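Local coordinates for uncharacterized protein (PDB 4YBV) that probably hydrolyses thioester bonds as a four-chain enzyme of the hot dog fold, at residues A58-T63 / S98-D103; E50-L55 / A88-I93; E9-S14 / S45-E50; I104-D109 / T115-T120. The protein carries 1 engineered substitution. All coordinates share one frame; numbering follows the deposited sequence. Where two conformers were deposited one is given.

Interaction 1: A58-T63 / S98-D103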
loop_
_atom_site.group_PDB
_atom_site.type_symbol
_atom_site.label_atom_id
_atom_site.label_comp_id
_atom_site.label_asym_id
_atom_site.label_seq_id
_atom_site.Cartn_x
_atom_site.Cartn_y
_atom_site.Cartn_z
ATOM N N ALA A 58 -6.229 3.848 -20.316
ATOM C CA ALA A 58 -6.315 3.547 -21.742
ATOM C C ALA A 58 -7.108 4.640 -22.482
ATOM O O ALA A 58 -6.713 5.054 -23.566
ATOM C CB ALA A 58 -6.956 2.181 -21.974
ATOM N N ASN A 59 -8.202 5.110 -21.882
ATOM C CA ASN A 59 -8.998 6.201 -22.454
ATOM C C ASN A 59 -8.254 7.539 -22.498
ATOM O O ASN A 59 -8.594 8.394 -23.311
ATOM C CB ASN A 59 -10.309 6.398 -21.677
ATOM C CG ASN A 59 -11.299 5.299 -21.934
ATOM O OD1 ASN A 59 -11.191 4.609 -22.948
ATOM N ND2 ASN A 59 -12.288 5.117 -21.021
ATOM N N LEU A 60 -7.272 7.732 -21.613
ATOM C CA LEU A 60 -6.551 9.007 -21.569
ATOM C C LEU A 60 -5.303 9.093 -22.455
ATOM O O LEU A 60 -4.718 10.164 -22.608
ATOM C CB LEU A 60 -6.123 9.318 -20.133
ATOM C CG LEU A 60 -7.186 9.712 -19.112
ATOM C CD1 LEU A 60 -6.506 9.921 -17.794
ATOM C CD2 LEU A 60 -7.966 10.958 -19.529
ATOM N N ILE A 61 -4.866 7.974 -23.010
ATOM C CA ILE A 61 -3.615 7.980 -23.747
ATOM C C ILE A 61 -3.823 7.585 -25.200
ATOM O O ILE A 61 -4.943 7.217 -25.622
ATOM C CB ILE A 61 -2.558 7.020 -23.121
ATOM C CG1 ILE A 61 -2.995 5.567 -23.304
ATOM C CG2 ILE A 61 -2.311 7.358 -21.640
ATOM C CD1 ILE A 61 -1.962 4.570 -22.885
ATOM N N ASP A 62 -2.737 7.661 -25.965
ATOM C CA ASP A 62 -2.793 7.247 -27.358
ATOM C C ASP A 62 -2.496 5.750 -27.524
ATOM O O ASP A 62 -1.335 5.315 -27.552
ATOM C CB ASP A 62 -1.838 8.115 -28.188
ATOM C CG ASP A 62 -2.058 7.974 -29.679
ATOM O OD1 ASP A 62 -2.422 6.879 -30.157
ATOM O OD2 ASP A 62 -1.914 9.005 -30.383
ATOM N N THR A 63 -3.583 4.990 -27.633
ATOM C CA THR A 63 -3.583 3.531 -27.728
ATOM C C THR A 63 -2.587 3.038 -28.768
ATOM O O THR A 63 -1.945 2.005 -28.594
ATOM C CB THR A 63 -5.016 2.994 -28.082
ATOM O OG1 THR A 63 -5.774 2.789 -26.885
ATOM C CG2 THR A 63 -4.958 1.675 -28.831
ATOM N N SER A 98 4.515 9.618 -17.588
ATOM C CA SER A 98 4.953 8.228 -17.513
ATOM C C SER A 98 3.982 7.370 -16.663
ATOM O O SER A 98 3.662 6.233 -17.040
ATOM C CB SER A 98 6.403 8.146 -16.973
ATOM O OG SER A 98 6.569 8.748 -15.687
ATOM N N THR A 99 3.492 7.925 -15.553
ATOM C CA THR A 99 2.561 7.200 -14.699
ATOM C C THR A 99 1.243 7.958 -14.440
ATOM O O THR A 99 1.214 9.190 -14.373
ATOM C CB THR A 99 3.218 6.848 -13.338
ATOM O OG1 THR A 99 3.586 8.051 -12.672
ATOM C CG2 THR A 99 4.489 6.027 -13.540
ATOM N N HIS A 100 0.148 7.213 -14.304
ATOM C CA HIS A 100 -1.112 7.751 -13.793
ATOM C C HIS A 100 -1.397 7.204 -12.414
ATOM O O HIS A 100 -1.178 6.017 -12.132
ATOM C CB HIS A 100 -2.291 7.402 -14.699
ATOM C CG HIS A 100 -2.169 7.948 -16.082
ATOM N ND1 HIS A 100 -3.046 7.614 -17.089
ATOM C CD2 HIS A 100 -1.265 8.802 -16.629
ATOM C CE1 HIS A 100 -2.683 8.228 -18.201
ATOM N NE2 HIS A 100 -1.609 8.955 -17.945
ATOM N N VAL A 101 -1.940 8.050 -11.563
ATOM C CA VAL A 101 -2.327 7.601 -10.247
ATOM C C VAL A 101 -3.813 7.781 -10.123
ATOM O O VAL A 101 -4.300 8.881 -10.373
ATOM C CB VAL A 101 -1.545 8.373 -9.159
ATOM C CG1 VAL A 101 -2.060 8.044 -7.784
ATOM C CG2 VAL A 101 -0.061 8.065 -9.304
ATOM N N TRP A 102 -4.536 6.704 -9.783
ATOM C CA TRP A 102 -6.007 6.675 -9.677
ATOM C C TRP A 102 -6.529 6.426 -8.283
ATOM O O TRP A 102 -5.974 5.606 -7.522
ATOM C CB TRP A 102 -6.596 5.563 -10.573
ATOM C CG TRP A 102 -6.486 5.802 -12.036
ATOM C CD1 TRP A 102 -5.417 5.545 -12.837
ATOM C CD2 TRP A 102 -7.501 6.354 -12.880
ATOM N NE1 TRP A 102 -5.705 5.915 -14.141
ATOM C CE2 TRP A 102 -6.978 6.416 -14.184
ATOM C CE3 TRP A 102 -8.804 6.800 -12.657
ATOM C CZ2 TRP A 102 -7.715 6.917 -15.272
ATOM C CZ3 TRP A 102 -9.539 7.294 -13.743
ATOM C CH2 TRP A 102 -8.981 7.336 -15.030
ATOM N N ASP A 103 -7.659 7.049 -7.979
ATOM C CA ASP A 103 -8.375 6.790 -6.741
ATOM C C ASP A 103 -9.606 5.955 -7.079
ATOM O O ASP A 103 -10.297 6.296 -7.999
ATOM C CB ASP A 103 -8.788 8.104 -6.098
ATOM C CG ASP A 103 -9.001 7.980 -4.637
ATOM O OD1 ASP A 103 -7.983 8.063 -3.913
ATOM O OD2 ASP A 103 -10.164 7.810 -4.210
#
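His100 and Trp102 both hold CG anti to the carbonyl carbon (chi1 -61° and -69°), which directs their rings at Leu60 and Ile61, where helix 42-60 runs out into a loop. The two residues flank Val101 on strand 99-107, and their side chains leave it on the same side. Leu60 divides its contact between them. Leu60 CB lies 4.1 Å from His100 CE1, and Leu60 CD1 lies 4.1 Å from Trp102 CZ2. In Ile61, CG1 is wedged between the backbone N and the carbonyl carbon (chi1 68°), and the CG2 branch is the one that meets the imidazole. Ile61 CG2 comes to 3.6 Å from His100 CE1. The aliphatic groups all approach the rings at a slant.

No hydrogen bond crosses this contact. Ser57, a turn earlier on the helix, meets one nitrogen of each ring instead. Its OG is hydrogen-bonded to both His100 ND1 and Trp102 NE1, which helps fix the turn of the two rings.

The contact lays the last turn of the hot dog helix against the sheet that wraps it. Leu60 also packs on Ile92 of strand 85-95, while Ile61 reaches Ile123 of strand 113-124 and Pro68 of strand 67-77.

Interaction 2: E50-L55 / A88-I93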
loop_
_atom_site.group_PDB
_atom_site.type_symbol
_atom_site.label_atom_id
_atom_site.label_comp_id
_atom_site.label_asym_id
_atom_site.label_seq_id
_atom_site.Cartn_x
_atom_site.Cartn_y
_atom_site.Cartn_z
ATOM N N GLU A 50 -8.907 -2.550 -10.426
ATOM C CA GLU A 50 -7.780 -2.511 -11.356
ATOM C C GLU A 50 -8.276 -2.396 -12.799
ATOM O O GLU A 50 -7.688 -1.645 -13.606
ATOM C CB GLU A 50 -6.858 -3.735 -11.215
ATOM C CG GLU A 50 -5.665 -3.636 -12.167
ATOM C CD GLU A 50 -4.416 -4.402 -11.709
ATOM O OE1 GLU A 50 -4.351 -4.869 -10.554
ATOM O OE2 GLU A 50 -3.488 -4.550 -12.527
ATOM N N THR A 51 -9.361 -3.115 -13.111
ATOM C CA THR A 51 -9.993 -2.984 -14.433
ATOM C C THR A 51 -10.398 -1.518 -14.686
ATOM O O THR A 51 -10.154 -0.969 -15.763
ATOM C CB THR A 51 -11.225 -3.891 -14.564
ATOM O OG1 THR A 51 -10.829 -5.267 -14.338
ATOM C CG2 THR A 51 -11.847 -3.744 -15.956
ATOM N N ALA A 52 -10.987 -0.892 -13.672
ATOM C CA ALA A 52 -11.487 0.478 -13.829
ATOM C C ALA A 52 -10.341 1.422 -14.129
ATOM O O ALA A 52 -10.436 2.238 -15.064
ATOM C CB ALA A 52 -12.283 0.927 -12.579
ATOM N N CYS A 53 -9.219 1.338 -13.399
ATOM C CA CYS A 53 -8.242 2.360 -13.751
ATOM C C CYS A 53 -7.379 1.982 -14.969
ATOM O O CYS A 53 -6.848 2.865 -15.642
ATOM C CB CYS A 53 -7.370 2.767 -12.566
ATOM S SG CYS A 53 -6.778 1.561 -11.488
ATOM N N SER A 54 -7.294 0.701 -15.302
ATOM C CA SER A 54 -6.741 0.287 -16.598
ATOM C C SER A 54 -7.545 0.881 -17.802
ATOM O O SER A 54 -6.967 1.481 -18.734
ATOM C CB SER A 54 -6.712 -1.253 -16.666
ATOM O OG SER A 54 -6.153 -1.717 -17.881
ATOM N N LEU A 55 -8.873 0.714 -17.769
ATOM C CA LEU A 55 -9.749 1.334 -18.764
ATOM C C LEU A 55 -9.575 2.862 -18.796
ATOM O O LEU A 55 -9.477 3.455 -19.872
ATOM C CB LEU A 55 -11.200 0.978 -18.484
ATOM C CG LEU A 55 -11.526 -0.494 -18.701
ATOM C CD1 LEU A 55 -12.892 -0.834 -18.171
ATOM C CD2 LEU A 55 -11.401 -0.896 -20.166
ATOM N N ALA A 88 -17.694 0.311 -8.910
ATOM C CA ALA A 88 -16.396 0.925 -8.729
ATOM C C ALA A 88 -16.352 2.252 -9.482
ATOM O O ALA A 88 -16.584 2.264 -10.684
ATOM C CB ALA A 88 -15.340 0.020 -9.251
ATOM N N THR A 89 -15.990 3.327 -8.781
ATOM C CA THR A 89 -15.740 4.633 -9.386
ATOM C C THR A 89 -14.272 4.977 -9.289
ATOM O O THR A 89 -13.719 5.152 -8.189
ATOM C CB THR A 89 -16.589 5.771 -8.722
ATOM O OG1 THR A 89 -17.960 5.406 -8.753
ATOM C CG2 THR A 89 -16.438 7.085 -9.462
ATOM N N ALA A 90 -13.622 5.010 -10.444
ATOM C CA ALA A 90 -12.233 5.371 -10.540
ATOM C C ALA A 90 -12.136 6.847 -10.975
ATOM O O ALA A 90 -12.652 7.208 -12.021
ATOM C CB ALA A 90 -11.504 4.478 -11.529
ATOM N N GLU A 91 -11.461 7.675 -10.183
ATOM C CA GLU A 91 -11.216 9.069 -10.585
ATOM C C GLU A 91 -9.720 9.317 -10.587
ATOM O O GLU A 91 -9.035 8.959 -9.623
ATOM C CB GLU A 91 -11.914 10.056 -9.640
ATOM C CG GLU A 91 -13.317 9.648 -9.191
ATOM C CD GLU A 91 -13.867 10.544 -8.071
ATOM O OE1 GLU A 91 -13.357 11.675 -7.917
ATOM O OE2 GLU A 91 -14.799 10.113 -7.347
ATOM N N ILE A 92 -9.191 9.910 -11.656
ATOM C CA ILE A 92 -7.753 10.133 -11.712
ATOM C C ILE A 92 -7.306 11.211 -10.699
ATOM O O ILE A 92 -8.018 12.179 -10.444
ATOM C CB ILE A 92 -7.295 10.505 -13.131
ATOM C CG1 ILE A 92 -5.789 10.361 -13.229
ATOM C CG2 ILE A 92 -7.819 11.956 -13.532
ATOM C CD1 ILE A 92 -5.263 10.219 -14.597
ATOM N N ILE A 93 -6.139 10.999 -10.101
ATOM C CA ILE A 93 -5.539 11.881 -9.087
ATOM C C ILE A 93 -4.402 12.618 -9.740
ATOM O O ILE A 93 -4.147 13.772 -9.458
ATOM C CB ILE A 93 -4.917 11.116 -7.841
ATOM C CG1 ILE A 93 -5.855 10.091 -7.216
ATOM C CG2 ILE A 93 -4.452 12.080 -6.746
ATOM C CD1 ILE A 93 -5.162 9.279 -6.118
#
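Ala52 on the helix and Ala90 on the strand lose nearly equal amounts of surface and make the heart of this contact. Their methyl groups point at one another, with Ala52 CB 3.8 Å from Ala90 CB. Neither residue has a longer side chain to hold the backbones apart. The helix therefore comes very near the strand: Cys53 CA is 5.9 Å from Ala90 CA.

Ala88 ranks next. It sits two residues before Ala90 on the same face of the strand and turns its methyl toward the helix too. The approach is looser, with Ala88 CB 4.6 Å from Ala52 CB. Ala88 also packs on Leu48, one turn earlier on helix 42-60. Ala90 further touches the helix backbone, with Ala90 CB lying 4.3 Å from Cys53 N. Cys53 turns its CB against Trp102 of strand 99-107, and its SG meets Ile104 of the same strand.

The polar ends of Glu50 and Thr51 are engaged elsewhere. Glu50 OE1 is hydrogen-bonded to His77 NE2 of the fourth subunit, and Thr51 OG1 to His41 NE2 of that subunit.

The contact is buried, and its side chains are apolar. It holds by close van der Waals packing, without any hydrogen bond between helix and strand. The small side chains on both sides allow the close approach, and the central helix of the hot dog fold nestles into its sheet.

Interaction 3: E9-S14 / S45-E50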
loop_
_atom_site.group_PDB
_atom_site.type_symbol
_atom_site.label_atom_id
_atom_site.label_comp_id
_atom_site.label_asym_id
_atom_site.label_seq_id
_atom_site.Cartn_x
_atom_site.Cartn_y
_atom_site.Cartn_z
ATOM N N GLU A 9 -15.507 -10.522 -18.688
ATOM C CA GLU A 9 -16.675 -11.290 -19.021
ATOM C C GLU A 9 -17.003 -12.257 -17.894
ATOM O O GLU A 9 -18.126 -12.427 -17.545
ATOM C CB GLU A 9 -16.479 -12.045 -20.308
ATOM C CG GLU A 9 -17.615 -13.006 -20.579
ATOM C CD GLU A 9 -17.397 -13.875 -21.786
ATOM O OE1 GLU A 9 -16.592 -13.517 -22.640
ATOM O OE2 GLU A 9 -18.057 -14.911 -21.869
ATOM N N THR A 10 -15.984 -12.885 -17.340
ATOM C CA THR A 10 -16.226 -13.849 -16.288
ATOM C C THR A 10 -16.957 -13.196 -15.126
ATOM O O THR A 10 -17.828 -13.810 -14.510
ATOM C CB THR A 10 -14.905 -14.446 -15.762
ATOM O OG1 THR A 10 -14.183 -15.033 -16.843
ATOM C CG2 THR A 10 -15.189 -15.481 -14.699
ATOM N N PHE A 11 -16.613 -11.933 -14.840
ATOM C CA PHE A 11 -17.205 -11.252 -13.689
ATOM C C PHE A 11 -18.480 -10.507 -14.083
ATOM O O PHE A 11 -19.088 -9.873 -13.243
ATOM C CB PHE A 11 -16.222 -10.249 -13.049
ATOM C CG PHE A 11 -15.187 -10.895 -12.120
ATOM C CD1 PHE A 11 -15.110 -12.282 -12.003
ATOM C CD2 PHE A 11 -14.305 -10.110 -11.370
ATOM C CE1 PHE A 11 -14.161 -12.873 -11.141
ATOM C CE2 PHE A 11 -13.363 -10.702 -10.515
ATOM C CZ PHE A 11 -13.299 -12.077 -10.403
ATOM N N GLU A 12 -18.858 -10.576 -15.351
ATOM C CA GLU A 12 -20.067 -9.872 -15.842
ATOM C C GLU A 12 -19.999 -8.375 -15.547
ATOM O O GLU A 12 -20.960 -7.786 -15.017
ATOM C CB GLU A 12 -21.330 -10.467 -15.214
ATOM C CG GLU A 12 -21.466 -11.951 -15.463
ATOM C CD GLU A 12 -22.852 -12.442 -15.136
ATOM O OE1 GLU A 12 -23.830 -11.739 -15.480
ATOM O OE2 GLU A 12 -22.955 -13.515 -14.517
ATOM N N MET A 13 -18.838 -7.786 -15.846
ATOM C CA MET A 13 -18.604 -6.354 -15.641
ATOM C C MET A 13 -19.356 -5.546 -16.672
ATOM O O MET A 13 -19.379 -5.920 -17.848
ATOM C CB MET A 13 -17.117 -6.016 -15.743
ATOM C CG MET A 13 -16.240 -6.728 -14.680
ATOM S SD MET A 13 -14.603 -6.008 -14.733
ATOM C CE MET A 13 -13.741 -7.161 -13.679
ATOM N N SER A 14 -19.944 -4.432 -16.256
ATOM C CA SER A 14 -20.479 -3.470 -17.250
ATOM C C SER A 14 -20.027 -2.049 -16.972
ATOM O O SER A 14 -20.024 -1.591 -15.831
ATOM C CB SER A 14 -22.014 -3.536 -17.326
ATOM O OG SER A 14 -22.588 -3.332 -16.051
ATOM N N SER A 45 -13.400 -7.661 -5.832
ATOM C CA SER A 45 -13.542 -6.211 -5.676
ATOM C C SER A 45 -12.295 -5.509 -6.217
ATOM O O SER A 45 -12.385 -4.634 -7.081
ATOM C CB SER A 45 -13.757 -5.855 -4.204
ATOM O OG SER A 45 -14.057 -4.481 -4.036
ATOM N N ILE A 46 -11.120 -5.939 -5.736
ATOM C CA ILE A 46 -9.863 -5.356 -6.192
ATOM C C ILE A 46 -9.684 -5.503 -7.708
ATOM O O ILE A 46 -9.267 -4.544 -8.377
ATOM C CB ILE A 46 -8.619 -5.981 -5.468
ATOM C CG1 ILE A 46 -8.578 -5.548 -4.002
ATOM C CG2 ILE A 46 -7.306 -5.559 -6.165
ATOM C CD1 ILE A 46 -7.507 -6.332 -3.137
ATOM N N ALA A 47 -10.049 -6.664 -8.262
ATOM C CA ALA A 47 -9.912 -6.891 -9.711
ATOM C C ALA A 47 -10.811 -5.904 -10.512
ATOM O O ALA A 47 -10.397 -5.363 -11.548
ATOM C CB ALA A 47 -10.284 -8.311 -10.064
ATOM N N LEU A 48 -12.027 -5.698 -10.015
ATOM C CA LEU A 48 -12.911 -4.662 -10.602
ATOM C C LEU A 48 -12.216 -3.290 -10.584
ATOM O O LEU A 48 -12.147 -2.610 -11.608
ATOM C CB LEU A 48 -14.214 -4.610 -9.837
ATOM C CG LEU A 48 -15.328 -3.667 -10.346
ATOM C CD1 LEU A 48 -15.875 -4.150 -11.678
ATOM C CD2 LEU A 48 -16.429 -3.636 -9.325
ATOM N N GLY A 49 -11.662 -2.904 -9.431
ATOM C CA GLY A 49 -10.892 -1.655 -9.344
ATOM C C GLY A 49 -9.734 -1.504 -10.331
ATOM O O GLY A 49 -9.562 -0.450 -11.016
ATOM N N GLU A 50 -8.907 -2.550 -10.426
ATOM C CA GLU A 50 -7.780 -2.511 -11.356
ATOM C C GLU A 50 -8.276 -2.396 -12.799
ATOM O O GLU A 50 -7.688 -1.645 -13.606
ATOM C CB GLU A 50 -6.858 -3.735 -11.215
ATOM C CG GLU A 50 -5.665 -3.636 -12.167
ATOM C CD GLU A 50 -4.416 -4.402 -11.709
ATOM O OE1 GLU A 50 -4.351 -4.869 -10.554
ATOM O OE2 GLU A 50 -3.488 -4.550 -12.527
#
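Met13 and Leu48 bring the two backbones nearest, with 7.8 Å between Met13 CA and Leu48 CA. The segment 45-50 is regular helix. The segment 9-14 changes course: helix 7-10 ends, Glu12 takes a positive phi of 56°, and the chain goes on toward strand 14-19. This ending is a Schellman motif. One of its bonds runs from Glu12 N to Glu9 O, at 3.0 Å. The turn leaves Phe11 and Met13 directed at the helix, while Glu12 between them is exposed to solvent.

Phe11 meets Ala47. Phe11 CE2 lies 3.9 Å from Ala47 CB, and the methyl comes to the ring obliquely. Met13 reaches further, because its chain is extended beyond CG (chi2 -170°). Leu48 holds CG anti to its own backbone N (chi1 -176°), and the second torsion then turns CD1 to the thioether. Met13 SD is 3.8 Å from Leu48 CD1. The two side chains run past one another in opposite directions, so the end of Met13 arrives beside the helix backbone. There Met13 CE lies 4.0 Å from Leu48 CA. All these contacts are apolar, and no hydrogen bond joins the two segments.

The contact fastens the N-terminal part of the chain to helix 42-60. The fourth subunit borders it, with its Leu7 against Phe11 and its Gly43 against Ala47. Within the chain, strand 22-28 adjoins it through Met27, which touches Phe11, and Ile25, which touches Met13. Leu48 also reaches Val86 and Ala88 of strand 85-95.

Interaction 4: I104-D109 / T115-T120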
loop_
_atom_site.group_PDB
_atom_site.type_symbol
_atom_site.label_atom_id
_atom_site.label_comp_id
_atom_site.label_asym_id
_atom_site.label_seq_id
_atom_site.Cartn_x
_atom_site.Cartn_y
_atom_site.Cartn_z
ATOM N N ILE A 104 -9.862 4.850 -6.372
ATOM C CA ILE A 104 -11.026 4.020 -6.686
ATOM C C ILE A 104 -11.848 3.738 -5.443
ATOM O O ILE A 104 -11.323 3.265 -4.438
ATOM C CB ILE A 104 -10.657 2.661 -7.336
ATOM C CG1 ILE A 104 -9.653 2.798 -8.471
ATOM C CG2 ILE A 104 -11.906 1.957 -7.877
ATOM C CD1 ILE A 104 -8.239 2.437 -8.069
ATOM N N LYS A 105 -13.144 4.029 -5.513
ATOM C CA LYS A 105 -14.024 3.703 -4.417
ATOM C C LYS A 105 -15.078 2.698 -4.890
ATOM O O LYS A 105 -15.734 2.892 -5.903
ATOM C CB LYS A 105 -14.662 4.976 -3.851
ATOM C CG LYS A 105 -13.643 5.862 -3.092
ATOM C CD LYS A 105 -14.324 7.139 -2.587
ATOM C CE LYS A 105 -13.414 7.909 -1.641
ATOM N NZ LYS A 105 -12.051 8.112 -2.203
ATOM N N ILE A 106 -15.223 1.609 -4.156
ATOM C CA ILE A 106 -16.145 0.552 -4.536
ATOM C C ILE A 106 -17.191 0.397 -3.470
ATOM O O ILE A 106 -16.873 0.190 -2.279
ATOM C CB ILE A 106 -15.415 -0.772 -4.778
ATOM C CG1 ILE A 106 -14.169 -0.463 -5.635
ATOM C CG2 ILE A 106 -16.362 -1.753 -5.438
ATOM C CD1 ILE A 106 -13.347 -1.628 -6.094
ATOM N N LYS A 107 -18.440 0.541 -3.925
ATOM C CA LYS A 107 -19.617 0.569 -3.075
ATOM C C LYS A 107 -20.589 -0.520 -3.395
ATOM O O LYS A 107 -20.646 -0.982 -4.533
ATOM C CB LYS A 107 -20.352 1.922 -3.205
ATOM C CG LYS A 107 -19.516 3.107 -2.798
ATOM C CD LYS A 107 -20.266 4.429 -2.907
ATOM C CE LYS A 107 -19.398 5.539 -2.385
ATOM N NZ LYS A 107 -20.065 6.854 -2.653
ATOM N N ASN A 108 -21.386 -0.917 -2.402
ATOM C CA ASN A 108 -22.494 -1.841 -2.659
ATOM C C ASN A 108 -23.797 -1.067 -2.931
ATOM O O ASN A 108 -23.758 0.157 -3.105
ATOM C CB ASN A 108 -22.695 -2.848 -1.499
ATOM C CG ASN A 108 -23.005 -2.183 -0.145
ATOM O OD1 ASN A 108 -23.363 -0.988 -0.052
ATOM N ND2 ASN A 108 -22.855 -2.973 0.924
ATOM N N ASP A 109 -24.904 -1.821 -2.949
ATOM C CA ASP A 109 -26.295 -1.384 -3.152
ATOM C C ASP A 109 -26.852 -0.430 -2.129
ATOM O O ASP A 109 -27.860 0.238 -2.375
ATOM C CB ASP A 109 -27.216 -2.597 -3.148
ATOM C CG ASP A 109 -27.407 -3.135 -4.490
ATOM O OD1 ASP A 109 -28.158 -4.140 -4.627
ATOM O OD2 ASP A 109 -26.799 -2.540 -5.420
ATOM N N THR A 115 -14.735 -1.272 -0.590
ATOM C CA THR A 115 -13.271 -1.250 -0.804
ATOM C C THR A 115 -12.844 0.135 -1.217
ATOM O O THR A 115 -13.496 0.741 -2.058
ATOM C CB THR A 115 -12.828 -2.221 -1.927
ATOM O OG1 THR A 115 -13.312 -3.539 -1.625
ATOM C CG2 THR A 115 -11.310 -2.301 -2.037
ATOM N N VAL A 116 -11.732 0.619 -0.711
ATOM C CA VAL A 116 -11.169 1.889 -1.120
ATOM C C VAL A 116 -9.774 1.553 -1.611
ATOM O O VAL A 116 -9.085 0.804 -0.988
ATOM C CB VAL A 116 -11.200 2.954 -0.042
ATOM C CG1 VAL A 116 -10.545 2.476 1.200
ATOM C CG2 VAL A 116 -10.477 4.159 -0.503
ATOM N N MET A 117 -9.401 2.065 -2.761
ATOM C CA MET A 117 -8.196 1.697 -3.406
ATOM C C MET A 117 -7.428 2.768 -4.100
ATOM O O MET A 117 -7.998 3.716 -4.567
ATOM C CB MET A 117 -8.581 0.825 -4.603
ATOM C CG MET A 117 -8.691 -0.644 -4.467
ATOM S SD MET A 117 -9.119 -1.580 -5.956
ATOM C CE MET A 117 -7.658 -1.626 -6.913
ATOM N N ARG A 118 -6.141 2.567 -4.223
ATOM C CA ARG A 118 -5.372 3.489 -5.080
ATOM C C ARG A 118 -4.599 2.629 -6.051
ATOM O O ARG A 118 -4.114 1.552 -5.678
ATOM C CB ARG A 118 -4.442 4.417 -4.257
ATOM C CG ARG A 118 -3.774 5.589 -5.043
ATOM C CD ARG A 118 -3.132 6.642 -4.106
ATOM N NE ARG A 118 -1.961 6.050 -3.501
ATOM C CZ ARG A 118 -1.884 5.622 -2.242
ATOM N NH1 ARG A 118 -2.898 5.793 -1.403
ATOM N NH2 ARG A 118 -0.779 5.022 -1.833
ATOM N N GLY A 119 -4.518 3.059 -7.301
ATOM C CA GLY A 119 -3.713 2.354 -8.276
ATOM C C GLY A 119 -2.748 3.203 -9.067
ATOM O O GLY A 119 -3.031 4.334 -9.430
ATOM N N THR A 120 -1.580 2.650 -9.312
ATOM C CA THR A 120 -0.551 3.285 -10.091
ATOM C C THR A 120 -0.281 2.543 -11.372
ATOM O O THR A 120 0.157 1.376 -11.357
ATOM C CB THR A 120 0.762 3.375 -9.347
ATOM O OG1 THR A 120 0.547 4.044 -8.110
ATOM C CG2 THR A 120 1.773 4.132 -10.209
#
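Ile104 and Met117 form a hydrogen-bonded antiparallel pair, as do Ile106 and Thr115. The strand axes run at 157° to each other. Ile104 N gives a bond of 2.8 Å to Met117 O. Met117 N returns one of 2.8 Å to Ile104 O. Ile106 N bonds Thr115 O at 2.9 Å, and Thr115 N bonds Ile106 O at 3.1 Å. Between these pairs lies the non-hydrogen-bonded pair Lys105 and Val116. Val116 CA adds a CA-H...O contact of 3.6 Å to Ile104 O.

Apolar contacts occupy the face toward helix 42-60. Ile104 CD1 lies 3.8 Å from Met117 CB, the two side chains crossing at a slant. Ile106 CD1 is 4.2 Å from Met117 SD. The side chain of Thr115 shares this face, while Ile106 and Met117 also pack on Ser45 and Ile46 of the helix.

The other face is more polar. Lys105 passes Val116 only loosely and forms a salt bridge with Asp103. Arg118 hydrogen-bonds Asn76 and Asn74 of the second subunit.

The chemistry thus splits by direction. Backbone bonds set the register of the hairpin within the sheet. One face supplies apolar groups to the core round the helix, and the opposite face includes polar groups that join subunits.

Interactions 1, 2 and 3 all hold helix 42-60, at its end, middle and earlier turns. Interaction 4 builds part of the sheet that wraps it. Interactions 2, 3 and 4 are buried, whereas interaction 1 lies farther out and is only partly buried. The helix contacts are apolar: aliphatic groups against rings in interaction 1, bare methyls in interaction 2, thioether and phenyl in interaction 3. Interaction 4 alone has hydrogen bonds between its segments. The contacts also meet each other. Ile93 N probably bonds Val101 O, Met13 reaches Thr51, and Ala88 packs on Ile106. Interactions 2 and 3 border the fourth subunit; interactions 1 and 4 touch the second.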